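Local coordinates for protein phosphoribosylaminoimidazole carboxylase (Bombyx mori, PDB 4JA0) that probably catalyses two steps of de novo purine biosynthesis, as a bifunctional enzyme joining a SAICAR synthetase to an AIR carboxylase, at residues F68-S73 and F176-K181; I99-R104 and E146-A151; M193-G198 and I205-V210. One frame throughout, in Å; residues are numbered along the deposited sequence.

Contact 1: F68-S73 and F176-K181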
ATOM      1  N   PHE A  68     -28.747  28.138 -36.591  1.00  5.48           N
ATOM      2  CA  PHE A  68     -28.341  26.773 -36.914  1.00 10.21           C
ATOM      3  C   PHE A  68     -26.824  26.677 -37.001  1.00  8.04           C
ATOM      4  O   PHE A  68     -26.251  25.669 -36.614  1.00  6.36           O
ATOM      5  CB  PHE A  68     -29.030  26.285 -38.199  1.00  9.87           C
ATOM      6  CG  PHE A  68     -30.447  25.794 -37.984  1.00 18.35           C
ATOM      7  CD1 PHE A  68     -31.424  26.015 -38.939  1.00 32.22           C
ATOM      8  CD2 PHE A  68     -30.817  25.159 -36.805  1.00 28.59           C
ATOM      9  CE1 PHE A  68     -32.736  25.584 -38.733  1.00 23.57           C
ATOM     10  CE2 PHE A  68     -32.126  24.722 -36.603  1.00 18.79           C
ATOM     11  CZ  PHE A  68     -33.080  24.940 -37.566  1.00 15.32           C
ATOM     12  N   GLU A  69     -26.177  27.756 -37.428  1.00  9.99           N
ATOM     13  CA  GLU A  69     -24.720  27.790 -37.473  1.00 10.43           C
ATOM     14  C   GLU A  69     -24.168  27.722 -36.055  1.00  8.39           C
ATOM     15  O   GLU A  69     -23.173  27.022 -35.792  1.00 10.28           O
ATOM     16  CB  GLU A  69     -24.211  29.057 -38.171  1.00 12.21           C
ATOM     17  N   ILE A  70     -24.827  28.403 -35.130  1.00  1.37           N
ATOM     18  CA  ILE A  70     -24.371  28.360 -33.758  1.00  1.82           C
ATOM     19  C   ILE A  70     -24.546  26.949 -33.207  1.00 14.83           C
ATOM     20  O   ILE A  70     -23.656  26.429 -32.510  1.00 13.08           O
ATOM     21  CB  ILE A  70     -25.154  29.341 -32.882  1.00  4.32           C
ATOM     22  CG1 ILE A  70     -24.931  30.781 -33.369  1.00  4.77           C
ATOM     23  CG2 ILE A  70     -24.824  29.143 -31.402  1.00  1.14           C
ATOM     24  CD1 ILE A  70     -25.690  31.814 -32.564  1.00  3.80           C
ATOM     25  N   LEU A  71     -25.650  26.297 -33.576  1.00  5.97           N
ATOM     26  CA  LEU A  71     -25.944  24.983 -33.002  1.00 11.37           C
ATOM     27  C   LEU A  71     -25.113  23.873 -33.617  1.00  7.42           C
ATOM     28  O   LEU A  71     -24.806  22.883 -32.945  1.00  7.21           O
ATOM     29  CB  LEU A  71     -27.440  24.660 -33.115  1.00  4.99           C
ATOM     30  CG  LEU A  71     -28.301  25.490 -32.158  1.00  4.06           C
ATOM     31  CD1 LEU A  71     -29.798  25.245 -32.396  1.00  5.86           C
ATOM     32  CD2 LEU A  71     -27.913  25.173 -30.714  1.00  0.65           C
ATOM     33  N   LYS A  72     -24.752  24.036 -34.885  1.00  2.88           N
ATOM     34  CA  LYS A  72     -23.903  23.070 -35.556  1.00  4.03           C
ATOM     35  C   LYS A  72     -22.519  23.116 -34.923  1.00 10.54           C
ATOM     36  O   LYS A  72     -21.872  22.087 -34.699  1.00  9.29           O
ATOM     37  CB  LYS A  72     -23.790  23.406 -37.042  1.00  4.92           C
ATOM     38  CG  LYS A  72     -24.961  22.953 -37.882  1.00  6.13           C
ATOM     39  CD  LYS A  72     -24.494  22.315 -39.183  1.00  7.99           C
ATOM     40  CE  LYS A  72     -24.767  23.202 -40.387  1.00 12.01           C
ATOM     41  NZ  LYS A  72     -24.277  22.549 -41.644  1.00 13.88           N
ATOM     42  N   SER A  73     -22.107  24.327 -34.575  1.00  5.23           N
ATOM     43  CA  SER A  73     -20.781  24.548 -34.043  1.00  7.51           C
ATOM     44  C   SER A  73     -20.675  23.993 -32.619  1.00 10.20           C
ATOM     45  O   SER A  73     -19.579  23.699 -32.135  1.00 10.81           O
ATOM     46  CB  SER A  73     -20.455  26.051 -34.103  1.00 17.71           C
ATOM     47  OG  SER A  73     -19.062  26.301 -34.254  1.00 18.70           O
ATOM     48  N   PHE A 176     -32.046  25.131 -25.949  1.00  2.60           N
ATOM     49  CA  PHE A 176     -32.473  26.279 -25.191  1.00  0.96           C
ATOM     50  C   PHE A 176     -31.310  26.822 -24.335  1.00  2.60           C
ATOM     51  O   PHE A 176     -31.051  28.024 -24.320  1.00  2.74           O
ATOM     52  CB  PHE A 176     -33.636  25.920 -24.282  1.00  1.14           C
ATOM     53  CG  PHE A 176     -34.087  27.063 -23.439  1.00  4.72           C
ATOM     54  CD1 PHE A 176     -35.052  27.935 -23.900  1.00  3.56           C
ATOM     55  CD2 PHE A 176     -33.470  27.331 -22.217  1.00  3.90           C
ATOM     56  CE1 PHE A 176     -35.436  29.012 -23.123  1.00  6.30           C
ATOM     57  CE2 PHE A 176     -33.840  28.407 -21.445  1.00  2.31           C
ATOM     58  CZ  PHE A 176     -34.822  29.246 -21.889  1.00  6.53           C
ATOM     59  N   GLU A 177     -30.597  25.945 -23.642  1.00  1.74           N
ATOM     60  CA  GLU A 177     -29.540  26.394 -22.750  1.00  1.65           C
ATOM     61  C   GLU A 177     -28.397  27.097 -23.503  1.00  3.23           C
ATOM     62  O   GLU A 177     -27.893  28.142 -23.065  1.00  4.34           O
ATOM     63  CB  GLU A 177     -29.013  25.209 -21.957  1.00  1.99           C
ATOM     64  CG  GLU A 177     -29.931  24.757 -20.818  1.00 14.00           C
ATOM     65  CD  GLU A 177     -29.499  23.416 -20.230  1.00 34.66           C
ATOM     66  OE1 GLU A 177     -28.768  22.676 -20.935  1.00 19.51           O
ATOM     67  OE2 GLU A 177     -29.873  23.106 -19.071  1.00 35.95           O
ATOM     68  N   ILE A 178     -28.041  26.552 -24.663  1.00  1.42           N
ATOM     69  CA  ILE A 178     -27.017  27.131 -25.523  1.00  1.50           C
ATOM     70  C   ILE A 178     -27.382  28.520 -26.012  1.00  2.36           C
ATOM     71  O   ILE A 178     -26.603  29.454 -25.875  1.00  1.97           O
ATOM     72  CB  ILE A 178     -26.789  26.242 -26.760  1.00  1.44           C
ATOM     73  CG1 ILE A 178     -26.110  24.944 -26.345  1.00  2.63           C
ATOM     74  CG2 ILE A 178     -25.978  26.987 -27.831  1.00  0.63           C
ATOM     75  CD1 ILE A 178     -26.014  23.956 -27.447  1.00  5.70           C
ATOM     76  N   LEU A 179     -28.585  28.640 -26.558  1.00  2.01           N
ATOM     77  CA  LEU A 179     -29.087  29.903 -27.078  1.00  1.83           C
ATOM     78  C   LEU A 179     -29.332  30.896 -25.951  1.00  2.06           C
ATOM     79  O   LEU A 179     -29.160  32.109 -26.136  1.00  2.91           O
ATOM     80  CB  LEU A 179     -30.372  29.677 -27.871  1.00  1.32           C
ATOM     81  CG  LEU A 179     -30.177  28.774 -29.086  1.00  1.37           C
ATOM     82  CD1 LEU A 179     -31.510  28.517 -29.724  1.00  4.34           C
ATOM     83  CD2 LEU A 179     -29.230  29.419 -30.077  1.00  2.50           C
ATOM     84  N   GLU A 180     -29.724  30.376 -24.790  1.00  1.15           N
ATOM     85  CA  GLU A 180     -29.949  31.200 -23.616  1.00  1.28           C
ATOM     86  C   GLU A 180     -28.638  31.880 -23.295  1.00  6.26           C
ATOM     87  O   GLU A 180     -28.591  33.081 -22.988  1.00  6.50           O
ATOM     88  CB  GLU A 180     -30.423  30.348 -22.426  1.00  0.73           C
ATOM     89  CG  GLU A 180     -30.771  31.175 -21.189  1.00  1.63           C
ATOM     90  CD  GLU A 180     -31.187  30.376 -19.945  1.00 15.28           C
ATOM     91  OE1 GLU A 180     -31.935  30.958 -19.117  1.00 10.93           O
ATOM     92  OE2 GLU A 180     -30.785  29.197 -19.779  1.00 17.12           O
ATOM     93  N   LYS A 181     -27.566  31.093 -23.395  1.00  9.33           N
ATOM     94  CA  LYS A 181     -26.223  31.560 -23.111  1.00  5.69           C
ATOM     95  C   LYS A 181     -25.780  32.600 -24.153  1.00  9.52           C
ATOM     96  O   LYS A 181     -25.340  33.700 -23.799  1.00 14.50           O
ATOM     97  CB  LYS A 181     -25.288  30.353 -23.109  1.00  7.98           C
ATOM     98  CG  LYS A 181     -24.163  30.449 -22.112  1.00 11.50           C
ATOM     99  CD  LYS A 181     -24.729  30.619 -20.708  1.00 23.40           C
ATOM    100  CE  LYS A 181     -25.145  29.311 -20.079  1.00 13.36           C
ATOM    101  NZ  LYS A 181     -25.620  29.557 -18.682  1.00 26.72           N
TER

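Contact 2: I99-R104 and E146-A151. With SO4 (sulfate ion), chain J.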
ATOM      1  N   ILE A  99     -44.517  16.944 -33.432  1.00  7.75           N
ATOM      2  CA  ILE A  99     -44.530  17.484 -32.081  1.00  6.50           C
ATOM      3  C   ILE A  99     -43.795  18.807 -32.073  1.00  8.63           C
ATOM      4  O   ILE A  99     -42.711  18.927 -32.649  1.00 11.14           O
ATOM      5  CB  ILE A  99     -43.809  16.572 -31.079  1.00  4.52           C
ATOM      6  CG1 ILE A  99     -44.364  15.151 -31.161  1.00  5.85           C
ATOM      7  CG2 ILE A  99     -43.899  17.146 -29.660  1.00  1.84           C
ATOM      8  CD1 ILE A  99     -45.810  15.041 -30.708  1.00 12.52           C
ATOM      9  N   GLU A 100     -44.385  19.809 -31.438  1.00  8.56           N
ATOM     10  CA  GLU A 100     -43.636  21.007 -31.102  1.00 12.25           C
ATOM     11  C   GLU A 100     -42.993  20.838 -29.719  1.00  5.98           C
ATOM     12  O   GLU A 100     -43.681  20.624 -28.723  1.00  3.17           O
ATOM     13  CB  GLU A 100     -44.537  22.238 -31.149  1.00 11.12           C
ATOM     14  CG  GLU A 100     -44.964  22.616 -32.553  1.00 31.51           C
ATOM     15  CD  GLU A 100     -45.947  23.766 -32.574  1.00 33.18           C
ATOM     16  OE1 GLU A 100     -46.280  24.269 -31.477  1.00 27.84           O
ATOM     17  OE2 GLU A 100     -46.374  24.163 -33.685  1.00 21.27           O
ATOM     18  N   TRP A 101     -41.665  20.921 -29.676  1.00  4.28           N
ATOM     19  CA  TRP A 101     -40.920  20.796 -28.427  1.00  3.94           C
ATOM     20  C   TRP A 101     -40.624  22.175 -27.832  1.00  1.13           C
ATOM     21  O   TRP A 101     -39.874  22.961 -28.409  1.00  4.27           O
ATOM     22  CB  TRP A 101     -39.636  19.990 -28.644  1.00  3.72           C
ATOM     23  CG  TRP A 101     -39.905  18.645 -29.220  1.00  4.99           C
ATOM     24  CD1 TRP A 101     -40.181  18.355 -30.528  1.00  4.78           C
ATOM     25  CD2 TRP A 101     -39.968  17.399 -28.507  1.00  2.16           C
ATOM     26  NE1 TRP A 101     -40.394  16.998 -30.671  1.00  7.77           N
ATOM     27  CE2 TRP A 101     -40.268  16.393 -29.446  1.00  3.98           C
ATOM     28  CE3 TRP A 101     -39.787  17.044 -27.176  1.00  1.62           C
ATOM     29  CZ2 TRP A 101     -40.400  15.043 -29.085  1.00  3.23           C
ATOM     30  CZ3 TRP A 101     -39.920  15.706 -26.819  1.00  1.13           C
ATOM     31  CH2 TRP A 101     -40.219  14.725 -27.767  1.00  1.54           C
ATOM     32  N   VAL A 102     -41.244  22.472 -26.696  1.00  0.88           N
ATOM     33  CA  VAL A 102     -41.212  23.808 -26.109  1.00  4.52           C
ATOM     34  C   VAL A 102     -40.418  23.821 -24.803  1.00  2.46           C
ATOM     35  O   VAL A 102     -40.530  22.900 -23.999  1.00  2.64           O
ATOM     36  CB  VAL A 102     -42.651  24.344 -25.846  1.00  2.41           C
ATOM     37  CG1 VAL A 102     -42.598  25.655 -25.107  1.00  2.40           C
ATOM     38  CG2 VAL A 102     -43.402  24.503 -27.127  1.00  1.17           C
ATOM     39  N   THR A 103     -39.570  24.827 -24.621  1.00  4.06           N
ATOM     40  CA  THR A 103     -38.791  24.987 -23.380  1.00  8.00           C
ATOM     41  C   THR A 103     -39.032  26.364 -22.792  1.00  4.56           C
ATOM     42  O   THR A 103     -39.047  27.344 -23.529  1.00  4.38           O
ATOM     43  CB  THR A 103     -37.259  24.811 -23.602  1.00  4.70           C
ATOM     44  OG1 THR A 103     -37.016  23.637 -24.379  1.00 17.26           O
ATOM     45  CG2 THR A 103     -36.563  24.617 -22.296  1.00  3.58           C
ATOM     46  N   ARG A 104     -39.190  26.432 -21.473  1.00  1.95           N
ATOM     47  CA  ARG A 104     -39.388  27.694 -20.766  1.00  3.92           C
ATOM     48  C   ARG A 104     -38.405  27.857 -19.636  1.00  3.43           C
ATOM     49  O   ARG A 104     -38.122  26.903 -18.926  1.00  4.87           O
ATOM     50  CB  ARG A 104     -40.779  27.732 -20.147  1.00  4.09           C
ATOM     51  CG  ARG A 104     -41.858  27.271 -21.068  1.00  8.15           C
ATOM     52  CD  ARG A 104     -43.181  27.264 -20.356  1.00  9.99           C
ATOM     53  NE  ARG A 104     -44.198  26.593 -21.156  1.00 16.01           N
ATOM     54  CZ  ARG A 104     -44.919  27.199 -22.091  1.00 25.35           C
ATOM     55  NH1 ARG A 104     -44.742  28.498 -22.343  1.00 24.58           N
ATOM     56  NH2 ARG A 104     -45.817  26.505 -22.773  1.00 14.49           N
ATOM     57  N   GLU A 146     -45.990  10.000 -22.266  1.00  9.95           N
ATOM     58  CA  GLU A 146     -46.752   8.762 -22.402  1.00  8.99           C
ATOM     59  C   GLU A 146     -47.608   8.788 -23.670  1.00  8.11           C
ATOM     60  O   GLU A 146     -47.652   7.808 -24.421  1.00  4.12           O
ATOM     61  CB  GLU A 146     -47.649   8.534 -21.172  1.00 10.86           C
ATOM     62  CG  GLU A 146     -46.939   8.174 -19.862  1.00 27.59           C
ATOM     63  CD  GLU A 146     -46.397   9.371 -19.084  1.00 39.84           C
ATOM     64  OE1 GLU A 146     -46.447  10.515 -19.598  1.00 17.87           O
ATOM     65  OE2 GLU A 146     -45.934   9.164 -17.938  1.00 41.32           O
ATOM     66  N   GLN A 147     -48.272   9.918 -23.918  1.00  7.62           N
ATOM     67  CA  GLN A 147     -49.090  10.062 -25.123  1.00  7.67           C
ATOM     68  C   GLN A 147     -48.266   9.909 -26.399  1.00 10.19           C
ATOM     69  O   GLN A 147     -48.679   9.224 -27.343  1.00  9.78           O
ATOM     70  CB  GLN A 147     -49.842  11.392 -25.124  1.00  8.26           C
ATOM     71  CG  GLN A 147     -50.984  11.424 -24.124  1.00 18.17           C
ATOM     72  CD  GLN A 147     -51.689  12.771 -24.061  1.00 17.58           C
ATOM     73  OE1 GLN A 147     -51.205  13.704 -23.413  1.00 12.35           O
ATOM     74  NE2 GLN A 147     -52.859  12.862 -24.692  1.00 22.04           N
ATOM     75  N   ILE A 148     -47.083  10.507 -26.418  1.00  9.34           N
ATOM     76  CA  ILE A 148     -46.233  10.373 -27.581  1.00  6.17           C
ATOM     77  C   ILE A 148     -45.828   8.916 -27.808  1.00  9.21           C
ATOM     78  O   ILE A 148     -45.896   8.415 -28.931  1.00 12.10           O
ATOM     79  CB  ILE A 148     -44.993  11.250 -27.453  1.00  5.00           C
ATOM     80  CG1 ILE A 148     -45.438  12.709 -27.266  1.00  8.61           C
ATOM     81  CG2 ILE A 148     -44.107  11.077 -28.668  1.00  2.47           C
ATOM     82  CD1 ILE A 148     -44.311  13.736 -27.183  1.00  4.28           C
ATOM     83  N   ILE A 149     -45.485   8.211 -26.740  1.00  6.56           N
ATOM     84  CA  ILE A 149     -45.080   6.817 -26.874  1.00 12.51           C
ATOM     85  C   ILE A 149     -46.250   5.915 -27.292  1.00  9.05           C
ATOM     86  O   ILE A 149     -46.108   5.063 -28.168  1.00 10.13           O
ATOM     87  CB  ILE A 149     -44.396   6.284 -25.569  1.00  7.64           C
ATOM     88  CG1 ILE A 149     -42.914   6.630 -25.565  1.00 14.10           C
ATOM     89  CG2 ILE A 149     -44.535   4.775 -25.430  1.00  9.27           C
ATOM     90  CD1 ILE A 149     -42.620   7.981 -25.024  1.00 16.18           C
ATOM     91  N   SER A 150     -47.407   6.101 -26.673  1.00  4.97           N
ATOM     92  CA  SER A 150     -48.529   5.243 -26.999  1.00  8.78           C
ATOM     93  C   SER A 150     -49.040   5.534 -28.416  1.00  6.73           C
ATOM     94  O   SER A 150     -49.670   4.686 -29.038  1.00  9.04           O
ATOM     95  CB  SER A 150     -49.636   5.386 -25.947  1.00  7.63           C
ATOM     96  OG  SER A 150     -49.212   4.914 -24.667  1.00  2.36           O
ATOM     97  N   ALA A 151     -48.687   6.700 -28.955  1.00  8.08           N
ATOM     98  CA  ALA A 151     -49.109   7.091 -30.297  1.00  4.36           C
ATOM     99  C   ALA A 151     -48.417   6.256 -31.367  1.00  9.38           C
ATOM    100  O   ALA A 151     -48.899   6.159 -32.500  1.00  4.87           O
ATOM    101  CB  ALA A 151     -48.805   8.548 -30.521  1.00  6.98           C
TER
HETATM  102  S   SO4 J 506     -47.141  29.752 -25.166  1.00 50.43           S
HETATM  103  O1  SO4 J 506     -47.980  30.723 -25.862  1.00 26.16           O
HETATM  104  O2  SO4 J 506     -47.255  30.050 -23.744  1.00 59.12           O
HETATM  105  O3  SO4 J 506     -47.607  28.391 -25.444  1.00 27.51           O
HETATM  106  O4  SO4 J 506     -45.736  29.870 -25.570  1.00 56.11           O

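Contact 3: M193-G198 and I205-V210. With SO4 (sulfate ion), chain H.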
ATOM      1  N   MET A 193     -38.833  28.813 -26.003  1.00  1.67           N
ATOM      2  CA  MET A 193     -38.535  28.422 -27.380  1.00  2.68           C
ATOM      3  C   MET A 193     -39.395  27.288 -27.850  1.00  3.73           C
ATOM      4  O   MET A 193     -39.852  26.493 -27.046  1.00 10.27           O
ATOM      5  CB  MET A 193     -37.120  27.901 -27.494  1.00 10.42           C
ATOM      6  CG  MET A 193     -36.072  28.887 -27.830  1.00  8.15           C
ATOM      7  SD  MET A 193     -34.728  27.780 -28.199  1.00 10.56           S
ATOM      8  CE  MET A 193     -35.179  27.367 -29.871  1.00 11.82           C
ATOM      9  N   LYS A 194     -39.516  27.154 -29.165  1.00  5.75           N
ATOM     10  CA  LYS A 194     -40.167  25.992 -29.769  1.00  6.40           C
ATOM     11  C   LYS A 194     -39.312  25.505 -30.931  1.00  6.32           C
ATOM     12  O   LYS A 194     -38.854  26.302 -31.761  1.00  8.56           O
ATOM     13  CB  LYS A 194     -41.579  26.344 -30.269  1.00  1.53           C
ATOM     14  N   ILE A 195     -39.091  24.197 -30.990  1.00  2.00           N
ATOM     15  CA  ILE A 195     -38.346  23.626 -32.095  1.00  3.44           C
ATOM     16  C   ILE A 195     -39.099  22.398 -32.544  1.00  2.28           C
ATOM     17  O   ILE A 195     -40.026  21.973 -31.868  1.00  2.49           O
ATOM     18  CB  ILE A 195     -36.913  23.240 -31.693  1.00  8.70           C
ATOM     19  CG1 ILE A 195     -36.947  22.303 -30.490  1.00  3.27           C
ATOM     20  CG2 ILE A 195     -36.098  24.455 -31.370  1.00  2.83           C
ATOM     21  CD1 ILE A 195     -35.564  21.862 -30.022  1.00  6.15           C
ATOM     22  N   GLU A 196     -38.683  21.825 -33.669  1.00  2.39           N
ATOM     23  CA  GLU A 196     -39.288  20.609 -34.194  1.00  3.28           C
ATOM     24  C   GLU A 196     -38.211  19.654 -34.714  1.00  3.52           C
ATOM     25  O   GLU A 196     -37.177  20.096 -35.189  1.00  7.24           O
ATOM     26  CB  GLU A 196     -40.300  20.960 -35.287  1.00 10.31           C
ATOM     27  CG  GLU A 196     -41.591  21.602 -34.752  1.00 27.27           C
ATOM     28  CD  GLU A 196     -42.508  22.161 -35.851  1.00 42.41           C
ATOM     29  OE1 GLU A 196     -42.406  21.714 -37.017  1.00 36.53           O
ATOM     30  OE2 GLU A 196     -43.328  23.063 -35.546  1.00 47.03           O
ATOM     31  N   PHE A 197     -38.453  18.350 -34.627  1.00 10.07           N
ATOM     32  CA  PHE A 197     -37.479  17.343 -35.064  1.00  3.92           C
ATOM     33  C   PHE A 197     -38.001  16.520 -36.242  1.00  6.02           C
ATOM     34  O   PHE A 197     -39.212  16.445 -36.482  1.00  3.76           O
ATOM     35  CB  PHE A 197     -37.145  16.368 -33.930  1.00  2.44           C
ATOM     36  CG  PHE A 197     -36.347  16.966 -32.792  1.00  2.62           C
ATOM     37  CD1 PHE A 197     -36.982  17.378 -31.618  1.00  2.62           C
ATOM     38  CD2 PHE A 197     -34.960  17.057 -32.869  1.00  0.61           C
ATOM     39  CE1 PHE A 197     -36.243  17.903 -30.564  1.00  3.08           C
ATOM     40  CE2 PHE A 197     -34.230  17.574 -31.827  1.00  1.51           C
ATOM     41  CZ  PHE A 197     -34.861  17.996 -30.673  1.00  1.10           C
ATOM     42  N   GLY A 198     -37.079  15.896 -36.970  1.00  7.34           N
ATOM     43  CA  GLY A 198     -37.437  14.989 -38.049  1.00  7.27           C
ATOM     44  C   GLY A 198     -36.489  13.804 -38.017  1.00  7.00           C
ATOM     45  O   GLY A 198     -35.480  13.852 -37.315  1.00  7.59           O
ATOM     46  N   ILE A 205     -32.323  11.177 -35.643  1.00  6.12           N
ATOM     47  CA  ILE A 205     -33.177  12.312 -35.317  1.00 10.48           C
ATOM     48  C   ILE A 205     -32.423  13.637 -35.430  1.00  9.24           C
ATOM     49  O   ILE A 205     -31.434  13.870 -34.730  1.00  8.47           O
ATOM     50  CB  ILE A 205     -33.780  12.168 -33.905  1.00  3.90           C
ATOM     51  CG1 ILE A 205     -34.661  10.924 -33.839  1.00  2.02           C
ATOM     52  CG2 ILE A 205     -34.604  13.403 -33.544  1.00  3.31           C
ATOM     53  CD1 ILE A 205     -35.353  10.752 -32.506  1.00  2.55           C
ATOM     54  N   VAL A 206     -32.898  14.512 -36.305  1.00  3.35           N
ATOM     55  CA  VAL A 206     -32.209  15.775 -36.515  1.00  8.15           C
ATOM     56  C   VAL A 206     -33.103  16.956 -36.124  1.00  5.46           C
ATOM     57  O   VAL A 206     -34.332  16.874 -36.236  1.00  9.05           O
ATOM     58  CB  VAL A 206     -31.702  15.915 -37.987  1.00  7.57           C
ATOM     59  CG1 VAL A 206     -30.714  14.796 -38.339  1.00  0.00           C
ATOM     60  CG2 VAL A 206     -32.856  15.887 -38.943  1.00 18.61           C
ATOM     61  N   LEU A 207     -32.490  18.027 -35.621  1.00  7.56           N
ATOM     62  CA  LEU A 207     -33.209  19.280 -35.362  1.00  7.03           C
ATOM     63  C   LEU A 207     -33.489  19.896 -36.719  1.00 10.12           C
ATOM     64  O   LEU A 207     -32.552  20.175 -37.477  1.00 11.29           O
ATOM     65  CB  LEU A 207     -32.357  20.215 -34.513  1.00  4.22           C
ATOM     66  CG  LEU A 207     -32.943  21.597 -34.307  1.00  4.49           C
ATOM     67  CD1 LEU A 207     -34.147  21.533 -33.402  1.00  4.94           C
ATOM     68  CD2 LEU A 207     -31.890  22.521 -33.732  1.00 10.54           C
ATOM     69  N   ALA A 208     -34.755  20.132 -37.040  1.00  7.07           N
ATOM     70  CA  ALA A 208     -35.069  20.220 -38.454  1.00 10.67           C
ATOM     71  C   ALA A 208     -35.985  21.319 -38.960  1.00 16.95           C
ATOM     72  O   ALA A 208     -36.149  21.464 -40.180  1.00 27.93           O
ATOM     73  CB  ALA A 208     -35.601  18.881 -38.904  1.00  9.73           C
ATOM     74  N   ASP A 209     -36.587  22.097 -38.077  1.00 15.76           N
ATOM     75  CA  ASP A 209     -37.541  23.089 -38.578  1.00 27.39           C
ATOM     76  C   ASP A 209     -36.855  24.407 -38.917  1.00 25.60           C
ATOM     77  O   ASP A 209     -36.037  24.489 -39.829  1.00 16.03           O
ATOM     78  CB  ASP A 209     -38.708  23.291 -37.592  1.00 36.73           C
ATOM     79  CG  ASP A 209     -39.857  24.107 -38.192  1.00 56.45           C
ATOM     80  OD1 ASP A 209     -40.704  24.618 -37.418  1.00 42.09           O
ATOM     81  OD2 ASP A 209     -39.906  24.240 -39.438  1.00 52.14           O
ATOM     82  N   VAL A 210     -37.235  25.436 -38.174  1.00 37.73           N
ATOM     83  CA  VAL A 210     -36.801  26.791 -38.387  1.00 15.70           C
ATOM     84  C   VAL A 210     -36.803  27.426 -37.008  1.00 18.66           C
ATOM     85  O   VAL A 210     -37.773  27.305 -36.269  1.00 29.30           O
ATOM     86  CB  VAL A 210     -37.776  27.517 -39.304  1.00 14.82           C
ATOM     87  CG1 VAL A 210     -37.785  28.992 -38.997  1.00 21.98           C
ATOM     88  CG2 VAL A 210     -37.414  27.259 -40.753  1.00 11.65           C
TER
HETATM   89  S   SO4 H 504     -29.349  10.520 -32.911  1.00106.59           S
HETATM   90  O1  SO4 H 504     -30.552   9.806 -33.345  1.00 23.24           O
HETATM   91  O2  SO4 H 504     -28.192   9.638 -33.058  1.00 87.68           O
HETATM   92  O3  SO4 H 504     -29.133  11.751 -33.705  1.00 12.49           O
HETATM   93  O4  SO4 H 504     -29.531  10.819 -31.491  1.00 44.06           O

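Contact 1: F68-S73 and F176-K181
Leu-71 meets Ile-178 where helix 57-74 packs against helix 162-183. This is a helix-to-helix contact within the SAICAR synthetase part of the chain, made by aliphatic side chains. The short helical segments cross at 116°, and their axes come no closer than 10.8 Å. Only the ends of the side chains bridge that gap. Leu-71 CD2 lies in the fork between the two branches of Ile-178, 3.9 Å from CG2 and 4.0 Å from CD1. The two side chains cross obliquely. In Leu-71, chi1 (-72°) puts CG beside the backbone N; CD1 continues the chain, and the other branch, CD2, turns to Ile-178. The preceding residue adds a looser touch, Ile-70 CG2 to Ile-178 CG2 at 4.3 Å. No hydrogen bond spans the interface, and all four touching residues are buried. Further out, Leu-179 also leans on Leu-190 of strand 188-200, and Leu-71 rests on Leu-207. Ile-70 touches Tyr-396 of helix 396-420. Toward that helix, Glu-177 forms a salt bridge with Arg-403, while Lys-181 NZ bonds to Tyr-346 OH of a second subunit. Leu-71 CD2 also comes to 4.5 Å from Leu-179 CD2.

Contact 2: I99-R104 and E146-A151
The indole of Trp-101 has Ile-99 CG2 over one face, 3.6 Å above the plane and toward the rim. Ile-148 CD1, from helix 145-150, approaches the same ring obliquely, 4.3 Å from Trp-101 CH2. Phe-197 adds a T-shaped ring contact. Trp-101 lies on strand 100-104, which pairs with strands 123-132 and 188-200 in an antiparallel sheet of the SAICAR synthetase part. The guanidinium of Arg-104 ends this strand. Val-102 CG1 sits over its centre, 4.0 Å above one face. At its edge is a sulfate, probably from the crystallisation liquor, with S in the plane; Arg-104 NH1 bonds to its O2 at 3.3 Å. Glu-130 of strand 123-132 forms a salt bridge with Arg-104 NE. With an alanine in place of this arginine, Glu-130 is likely to lose its charged mate and the sulfate one donor. The helix contact itself rests on Ile-99 and Ile-148, tip to tip, CD1 to CD1, at 4.0 Å. Ile-148 is extended (chi2 -177°), which puts CD1 in front. Glu-146 forms a salt bridge with Lys-128 of a neighbouring subunit. The chemistry is thus divided: the helix joins its own sheet through methyl groups and the next subunit through polar side chains.

Contact 3: M193-G198 and I205-V210
Leu-207 places CG opposite its backbone N (chi1 174°), which carries CD1 to within 3.7 Å of Ile-195 CB. The two side chains cross at about a right angle. Asp-209 is turned likewise (chi1 -169°) and lies alongside Glu-196, both pointing the same way with carboxylate planes 19° apart. The frame is a beta hairpin of strands 188-200 and 205-207. Gly-198 and Val-206 are an antiparallel hydrogen-bonded pair: Val-206 N bonds to Gly-198 O at 2.8 Å, and Gly-198 N returns a bond to Val-206 O at 3.0 Å. Phe-197 and Leu-207 form the neighbouring non-hydrogen-bonded pair. Past it, Ala-208 N reaches Glu-196 O at 3.0 Å, in the carbonyl plane. Ile-205 CG2 packs on Phe-197 CD2 at 3.7 Å, and Ile-205 N donates to a sulfate, again probably from the crystallisation liquor. Another sulfate lies about 5 Å from the Asp-209 side chain and may mark a pocket. Behind the hairpin, Thr-172 and Ile-175 of helix 162-183 pack on the side of Ile-195, Phe-197 and Leu-207. No hydrogen bond joins the carboxylates of Glu-196 and Asp-209, so backbone bonds and apolar packing probably hold the two strands together.

All three contacts lie in the SAICAR synthetase part of the chain. In sequence, contact 2 falls between the two segments of contact 1, and contact 3 follows both. The centres of contacts 1 and 2 are about 21 Å apart, while contact 3 is about 13 Å from each and lies between them in the fold. Contacts 2 and 3 share one antiparallel sheet, since strands 100-104 and 188-200 are neighbours in it. Contact 1 packs on that sheet: Phe-68 touches Leu-207, Leu-179 touches Met-193, and Phe-176 touches Thr-103. Together they trace a layered arrangement, with the helix pair against the sheet. Helix 145-150 packs at the Ile-99 end of strand 100-104 and also meets another subunit.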